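Side-chain contacts in glycoside Hydrolase (Bacteroides plebeius, PDB 5T3B), which probably hydrolyses glycosidic bonds in polysaccharides, as a family 50 glycoside hydrolase of a human gut Bacteroides species: residues E104-S107 with N108-W112; I113-P116 with E117-Y121; D77-L80 with Q81-N84. One frame throughout, in Å; residues are numbered along the deposited sequence.

Interaction 1. Residues E104-S107 with N108-W112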
loop_
_atom_site.group_PDB
_atom_site.type_symbol
_atom_site.label_atom_id
_atom_site.label_comp_id
_atom_site.label_asym_id
_atom_site.label_seq_id
_atom_site.Cartn_x
_atom_site.Cartn_y
_atom_site.Cartn_z
ATOM N N GLU A 104 -12.663 8.297 8.305
ATOM C CA GLU A 104 -13.202 9.608 8.630
ATOM C C GLU A 104 -12.479 10.752 7.854
ATOM O O GLU A 104 -11.465 10.572 7.263
ATOM C CB GLU A 104 -12.934 9.857 10.091
ATOM C CG GLU A 104 -14.125 9.473 10.929
ATOM C CD GLU A 104 -15.230 10.492 10.857
ATOM O OE1 GLU A 104 -16.221 10.229 11.478
ATOM O OE2 GLU A 104 -15.118 11.519 10.165
ATOM N N LYS A 105 -12.982 11.995 7.967
ATOM C CA LYS A 105 -12.306 13.196 7.420
ATOM C C LYS A 105 -12.513 14.331 8.415
ATOM O O LYS A 105 -13.635 14.528 8.906
ATOM C CB LYS A 105 -12.809 13.544 5.974
ATOM C CG LYS A 105 -12.151 14.801 5.417
ATOM C CD LYS A 105 -12.058 15.041 3.891
ATOM C CE LYS A 105 -13.254 15.100 3.012
ATOM N NZ LYS A 105 -12.755 14.983 1.614
ATOM N N ASN A 106 -11.434 15.025 8.730
ATOM C CA ASN A 106 -11.482 16.137 9.713
ATOM C C ASN A 106 -11.855 17.420 9.001
ATOM O O ASN A 106 -12.009 17.470 7.749
ATOM C CB ASN A 106 -10.174 16.268 10.595
ATOM C CG ASN A 106 -8.998 16.831 9.880
ATOM O OD1 ASN A 106 -9.141 17.394 8.783
ATOM N ND2 ASN A 106 -7.731 16.637 10.499
ATOM N N SER A 107 -12.001 18.496 9.782
ATOM C CA SER A 107 -12.517 19.738 9.227
ATOM C C SER A 107 -11.599 20.498 8.341
ATOM O O SER A 107 -12.039 21.369 7.605
ATOM C CB SER A 107 -12.939 20.668 10.357
ATOM O OG SER A 107 -11.929 21.075 11.301
ATOM N N ASN A 108 -10.345 20.136 8.360
ATOM C CA ASN A 108 -9.398 20.719 7.443
ATOM C C ASN A 108 -9.108 19.842 6.248
ATOM O O ASN A 108 -8.242 20.186 5.441
ATOM C CB ASN A 108 -8.171 21.253 8.120
ATOM C CG ASN A 108 -7.431 20.260 8.914
ATOM O OD1 ASN A 108 -7.634 20.152 10.194
ATOM N ND2 ASN A 108 -6.411 19.666 8.240
ATOM N N GLY A 109 -9.953 18.835 6.017
ATOM C CA GLY A 109 -9.928 18.151 4.759
ATOM C C GLY A 109 -8.902 17.006 4.875
ATOM O O GLY A 109 -8.500 16.490 3.844
ATOM N N ARG A 110 -8.486 16.600 6.073
ATOM C CA ARG A 110 -7.602 15.422 6.204
ATOM C C ARG A 110 -8.370 14.190 6.523
ATOM O O ARG A 110 -9.153 14.185 7.455
ATOM C CB ARG A 110 -6.531 15.667 7.181
ATOM C CG ARG A 110 -5.610 14.420 7.321
ATOM C CD ARG A 110 -4.422 14.681 8.135
ATOM N NE ARG A 110 -3.523 15.542 7.480
ATOM C CZ ARG A 110 -2.431 15.147 6.836
ATOM N NH1 ARG A 110 -2.208 13.860 6.568
ATOM N NH2 ARG A 110 -1.588 16.035 6.370
ATOM N N SER A 111 -8.084 13.141 5.774
ATOM C CA SER A 111 -8.674 11.854 6.030
ATOM C C SER A 111 -7.883 11.076 7.111
ATOM O O SER A 111 -6.682 11.172 7.194
ATOM C CB SER A 111 -8.714 11.005 4.740
ATOM O OG SER A 111 -9.549 11.519 3.756
ATOM N N TRP A 112 -8.612 10.239 7.847
ATOM C CA TRP A 112 -8.027 9.342 8.821
ATOM C C TRP A 112 -8.677 8.010 8.790
ATOM O O TRP A 112 -9.911 7.904 8.681
ATOM C CB TRP A 112 -8.257 9.877 10.237
ATOM C CG TRP A 112 -7.567 11.130 10.605
ATOM C CD1 TRP A 112 -8.152 12.356 10.582
ATOM C CD2 TRP A 112 -6.199 11.345 10.978
ATOM N NE1 TRP A 112 -7.266 13.277 10.920
ATOM C CE2 TRP A 112 -6.063 12.703 11.209
ATOM C CE3 TRP A 112 -5.114 10.525 11.179
ATOM C CZ2 TRP A 112 -4.874 13.282 11.630
ATOM C CZ3 TRP A 112 -3.924 11.116 11.624
ATOM C CH2 TRP A 112 -3.834 12.476 11.818
HETATM O O HOH W 1 -11.747 10.425 4.265
HETATM O O HOH W 2 -4.986 18.074 10.649
#

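Interaction 2. Residues I113-P116 with E117-Y121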
loop_
_atom_site.group_PDB
_atom_site.type_symbol
_atom_site.label_atom_id
_atom_site.label_comp_id
_atom_site.label_asym_id
_atom_site.label_seq_id
_atom_site.Cartn_x
_atom_site.Cartn_y
_atom_site.Cartn_z
ATOM N N ILE A 113 -7.882 6.952 8.923
ATOM C CA ILE A 113 -8.444 5.720 9.472
ATOM C C ILE A 113 -8.703 5.952 10.970
ATOM O O ILE A 113 -7.868 6.521 11.650
ATOM C CB ILE A 113 -7.484 4.540 9.275
ATOM C CG1 ILE A 113 -7.298 4.286 7.804
ATOM C CG2 ILE A 113 -7.927 3.305 10.080
ATOM C CD1 ILE A 113 -8.459 3.826 7.137
ATOM N N VAL A 114 -9.876 5.476 11.426
ATOM C CA VAL A 114 -10.268 5.583 12.846
ATOM C C VAL A 114 -10.375 4.151 13.349
ATOM O O VAL A 114 -10.938 3.271 12.679
ATOM C CB VAL A 114 -11.617 6.360 12.935
ATOM C CG1 VAL A 114 -12.342 6.215 14.241
ATOM C CG2 VAL A 114 -11.265 7.831 12.544
ATOM N N ASP A 115 -9.834 3.937 14.556
ATOM C CA ASP A 115 -9.832 2.640 15.175
ATOM C C ASP A 115 -11.163 2.281 15.813
ATOM O O ASP A 115 -12.089 3.110 15.818
ATOM C CB ASP A 115 -8.610 2.511 16.108
ATOM C CG ASP A 115 -8.757 3.202 17.437
ATOM O OD1 ASP A 115 -9.850 3.537 17.902
ATOM O OD2 ASP A 115 -7.656 3.388 18.066
ATOM N N PRO A 116 -11.306 1.064 16.294
ATOM C CA PRO A 116 -12.613 0.667 16.866
ATOM C C PRO A 116 -13.161 1.574 17.986
ATOM O O PRO A 116 -14.361 1.573 18.186
ATOM C CB PRO A 116 -12.328 -0.709 17.402
ATOM C CG PRO A 116 -11.333 -1.295 16.383
ATOM C CD PRO A 116 -10.429 -0.109 16.134
ATOM N N GLU A 117 -12.265 2.261 18.679
ATOM C CA GLU A 117 -12.634 3.176 19.782
ATOM C C GLU A 117 -12.749 4.631 19.340
ATOM O O GLU A 117 -13.010 5.482 20.150
ATOM C CB GLU A 117 -11.623 3.026 20.901
ATOM C CG GLU A 117 -11.643 1.657 21.511
ATOM C CD GLU A 117 -10.592 1.450 22.598
ATOM O OE1 GLU A 117 -10.443 2.362 23.483
ATOM O OE2 GLU A 117 -9.988 0.347 22.632
ATOM N N GLY A 118 -12.585 4.888 18.046
ATOM C CA GLY A 118 -12.723 6.212 17.542
ATOM C C GLY A 118 -11.456 7.055 17.438
ATOM O O GLY A 118 -11.498 8.205 16.982
ATOM N N TYR A 119 -10.295 6.478 17.800
ATOM C CA TYR A 119 -9.083 7.239 17.764
ATOM C C TYR A 119 -8.422 7.169 16.380
ATOM O O TYR A 119 -8.527 6.139 15.702
ATOM C CB TYR A 119 -8.117 6.776 18.838
ATOM C CG TYR A 119 -8.603 7.034 20.218
ATOM C CD1 TYR A 119 -8.254 8.201 20.895
ATOM C CD2 TYR A 119 -9.424 6.121 20.853
ATOM C CE1 TYR A 119 -8.753 8.447 22.164
ATOM C CE2 TYR A 119 -9.929 6.378 22.096
ATOM C CZ TYR A 119 -9.600 7.516 22.741
ATOM O OH TYR A 119 -10.089 7.737 24.018
ATOM N N PRO A 120 -7.789 8.265 15.989
ATOM C CA PRO A 120 -7.178 8.303 14.645
ATOM C C PRO A 120 -5.907 7.407 14.604
ATOM O O PRO A 120 -4.977 7.634 15.384
ATOM C CB PRO A 120 -6.808 9.782 14.449
ATOM C CG PRO A 120 -6.636 10.290 15.836
ATOM C CD PRO A 120 -7.610 9.548 16.687
ATOM N N TYR A 121 -5.902 6.471 13.668
ATOM C CA TYR A 121 -4.794 5.575 13.467
ATOM C C TYR A 121 -4.127 5.931 12.163
ATOM O O TYR A 121 -4.680 5.628 11.093
ATOM C CB TYR A 121 -5.238 4.099 13.428
ATOM C CG TYR A 121 -4.136 3.148 13.049
ATOM C CD1 TYR A 121 -2.895 3.211 13.700
ATOM C CD2 TYR A 121 -4.286 2.267 11.988
ATOM C CE1 TYR A 121 -1.837 2.441 13.309
ATOM C CE2 TYR A 121 -3.212 1.461 11.591
ATOM C CZ TYR A 121 -2.005 1.550 12.253
ATOM O OH TYR A 121 -0.906 0.816 11.838
HETATM O O HOH W 3 -5.063 7.385 9.035
#

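Interaction 3. Residues D77-L80 with Q81-N84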
loop_
_atom_site.group_PDB
_atom_site.type_symbol
_atom_site.label_atom_id
_atom_site.label_comp_id
_atom_site.label_asym_id
_atom_site.label_seq_id
_atom_site.Cartn_x
_atom_site.Cartn_y
_atom_site.Cartn_z
ATOM N N ASP A 77 9.555 5.133 24.963
ATOM C CA ASP A 77 8.583 5.260 26.048
ATOM C C ASP A 77 7.660 6.456 25.860
ATOM O O ASP A 77 6.456 6.357 26.107
ATOM C CB ASP A 77 9.225 5.266 27.429
ATOM C CG ASP A 77 9.937 3.944 27.762
ATOM O OD1 ASP A 77 9.685 2.877 27.154
ATOM O OD2 ASP A 77 10.809 3.970 28.636
ATOM N N GLU A 78 8.218 7.584 25.460
ATOM C CA GLU A 78 7.394 8.734 25.144
ATOM C C GLU A 78 6.379 8.366 24.082
ATOM O O GLU A 78 5.209 8.723 24.165
ATOM C CB GLU A 78 8.261 9.958 24.706
ATOM C CG GLU A 78 9.142 10.618 25.780
ATOM C CD GLU A 78 10.027 11.740 25.241
ATOM O OE1 GLU A 78 9.952 12.088 24.027
ATOM O OE2 GLU A 78 10.775 12.253 26.122
ATOM N N TYR A 79 6.836 7.697 23.056
ATOM C CA TYR A 79 5.896 7.303 21.994
ATOM C C TYR A 79 4.783 6.401 22.479
ATOM O O TYR A 79 3.588 6.645 22.282
ATOM C CB TYR A 79 6.643 6.558 20.873
ATOM C CG TYR A 79 5.675 6.029 19.845
ATOM C CD1 TYR A 79 4.910 6.932 19.110
ATOM C CD2 TYR A 79 5.466 4.675 19.672
ATOM C CE1 TYR A 79 3.951 6.494 18.196
ATOM C CE2 TYR A 79 4.520 4.227 18.766
ATOM C CZ TYR A 79 3.749 5.146 18.050
ATOM O OH TYR A 79 2.768 4.690 17.179
ATOM N N LEU A 80 5.198 5.331 23.182
ATOM C CA LEU A 80 4.189 4.348 23.609
ATOM C C LEU A 80 3.189 4.921 24.605
ATOM O O LEU A 80 2.037 4.464 24.629
ATOM C CB LEU A 80 4.850 3.044 24.102
ATOM C CG LEU A 80 5.579 2.295 22.965
ATOM C CD1 LEU A 80 6.419 1.227 23.657
ATOM C CD2 LEU A 80 4.661 1.679 21.895
ATOM N N GLN A 81 3.566 5.941 25.350
ATOM C CA GLN A 81 2.630 6.618 26.220
ATOM C C GLN A 81 1.631 7.523 25.508
ATOM O O GLN A 81 0.628 7.898 26.121
ATOM C CB GLN A 81 3.372 7.432 27.340
ATOM C CG GLN A 81 4.159 6.543 28.296
ATOM C CD GLN A 81 4.250 7.127 29.653
ATOM O OE1 GLN A 81 3.894 6.489 30.622
ATOM N NE2 GLN A 81 4.637 8.378 29.719
ATOM N N SER A 82 1.904 7.832 24.219
ATOM C CA SER A 82 1.058 8.769 23.454
ATOM C C SER A 82 0.020 8.129 22.572
ATOM O O SER A 82 -0.874 8.814 22.076
ATOM C CB SER A 82 1.920 9.652 22.574
ATOM O OG SER A 82 2.506 8.999 21.463
ATOM N N VAL A 83 0.145 6.811 22.418
ATOM C CA VAL A 83 -0.729 6.045 21.579
ATOM C C VAL A 83 -1.447 4.946 22.331
ATOM O O VAL A 83 -0.961 4.496 23.386
ATOM C CB VAL A 83 -0.032 5.499 20.309
ATOM C CG1 VAL A 83 0.465 6.596 19.391
ATOM C CG2 VAL A 83 1.072 4.536 20.683
ATOM N N ASN A 84 -2.591 4.525 21.802
ATOM C CA ASN A 84 -3.281 3.406 22.363
ATOM C C ASN A 84 -2.823 2.054 21.808
ATOM O O ASN A 84 -1.809 1.978 21.089
ATOM C CB ASN A 84 -4.786 3.564 22.277
ATOM C CG ASN A 84 -5.313 3.449 20.851
ATOM O OD1 ASN A 84 -4.599 3.013 19.941
ATOM N ND2 ASN A 84 -6.599 3.748 20.669
#

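Interaction 1. Residues E104-S107 with N108-W112
Asn106 turns its carboxamide inward over the hairpin bend, where OD1 takes the backbone N-H of Arg110 (OD1 to N 2.9 Å) and, weakly, that of Asn108. The Arg110 N-H reaches OD1 from above the amide plane, 45° out of it. A chi1 of 74° sets CG between the backbone N and the carbonyl carbon, folding the amide back over the chain and letting one oxygen serve both N-H groups, as in an Asx turn. Gly109 N to Asn106 O (3.0 Å) closes the type I turn of Asn106 to Gly109; with Gly109 left-handed and Asn106 N donating to Arg110 O (2.7 Å), it carries a G1 beta bulge, making a 3:5 hairpin. On its other side the Asn106 amide stands steeply to the Trp112 indole, the planes 68° apart, with ND2 at the ring edge 3.4 Å from NE1; both are donors, so this is a plain contact. ND2 gives a hydrogen to a water that also accepts from Asn108 ND2. Arg110 CD lies 3.6 Å above one face of the indole, displaced toward the rim. Beyond the turn, Glu104 and Trp112 form an antiparallel hydrogen-bonded pair, Glu104 N to Trp112 O being 2.8 Å. The Arg110 guanidinium salt-bridges Asp480 of helix 472-480, Trp112 packs on Tyr473 and Ile476 of that helix, and strand 111-114 pairs on with strand 120-126 in the next hairpin.

Interaction 2. Residues I113-P116 with E117-Y121
This is a tight beta-hairpin turn joining strand 111-114 to strand 120-126, largely buried, with the carboxylate of Asp115 folded back onto the backbone of residues 117 to 119. Asp115 OD1 receives two N-H groups, from Glu117 (N to OD1 2.8 Å) and from Tyr119 (N to OD1 3.0 Å). They come from opposite faces of the carboxylate plane, the Tyr119 donor standing 63° out of it, so the oxygen is held between them. With chi1 at 78° the acid group of Asp115 swings back over the bend. The other oxygen, OD2, lies 3.5 Å from Tyr119 CB and is bonded by Ser88 OG and Asn84 ND2, which probably favours the charged form. Asp115 and Tyr119 run side by side in the same direction, carboxylate and ring planes 59° apart, with OD1 at the ring edge; Lys94 makes a cation-pi contact with this ring.

The frame is a type I turn from Asp115 to Gly118 with a G1 beta bulge, a 3:5 hairpin, with Asp115 at its first position accepting through its side chain, an Asx-turn arrangement. Gly118 N closes it on Asp115 O at 2.9 Å, and Asp115 N in turn donates to Tyr119 O. Gly118, in a left-handed conformation, brings its CA unusually near Val114 CG1, at 3.3 Å. Further along, Tyr121 N bonds Ile113 O, and Ile113 CG2 lies against the Tyr121 ring edge, 4.2 Å from CD2. A water joins Ile113 N to Tyr121 O across the strands. Tyr121 OH reaches Ser163 OG on strand 163-165, while Val114 packs on Arg102 and Glu104 of strand 102-105.

Interaction 3. Residues D77-L80 with Q81-N84
The carbonyl oxygen of Tyr79 is gripped by two sound donors of Ser82, its hydroxyl (OG to O 2.7 Å) and its own backbone N (N to O 2.8 Å), with a third, weak N-H from Val83. These bonds lie in the last turn of helix 76-82, where Gln81 N bonds Asp77 O (3.0 Å) in the usual i to i+4 way and Ser82 N bonds Tyr79 O, an i to i+3 bond. The hydroxyl lies in the plane of the carbonyl, on a lone pair, whereas the backbone N-H of Ser82 arrives from above that plane, 56° out of it. A chi1 of 72° on Ser82 turns OG back toward the preceding turn and within range of this carbonyl.

At Val83 the chain is extended, and its side chain is laid across the Tyr79 ring. Its CG2 sits over one face, 4.2 Å from the ring centroid, a CH-pi contact; CG1 comes 3.7 Å from CE1, on the same side of the ring. Tyr79 CG is anti to its own N, chi1 174°, carrying the phenol along the helix side to meet the valine. The phenol hydroxyl bonds His162 and Arg124, and the ring also stacks on Trp470, so the buried tyrosine ties this surface helix to the body of the domain. On the more exposed side, Gln81 CG comes within 3.2 Å of Asp77 O, the oxygen that Gln81 N bonds.

Interactions 1 and 2 are successive hairpin bends sharing strand 111-114, and they touch where Glu104 meets Val114 and Trp112 meets Pro120. Each puts an Asn or Asp oxygen over a type I turn ending in glycine: in interaction 1 a neutral amide in a partly exposed bend, in interaction 2 a carboxylate in a largely buried one. Interaction 3 is the last turn of a surface helix, where a carbonyl rather than a side chain gathers the donors and the packing is valine on tyrosine. It meets interaction 2 through Asn84, at the acid of Asp115, but stays about 10 Å from interaction 1 at the nearest atoms.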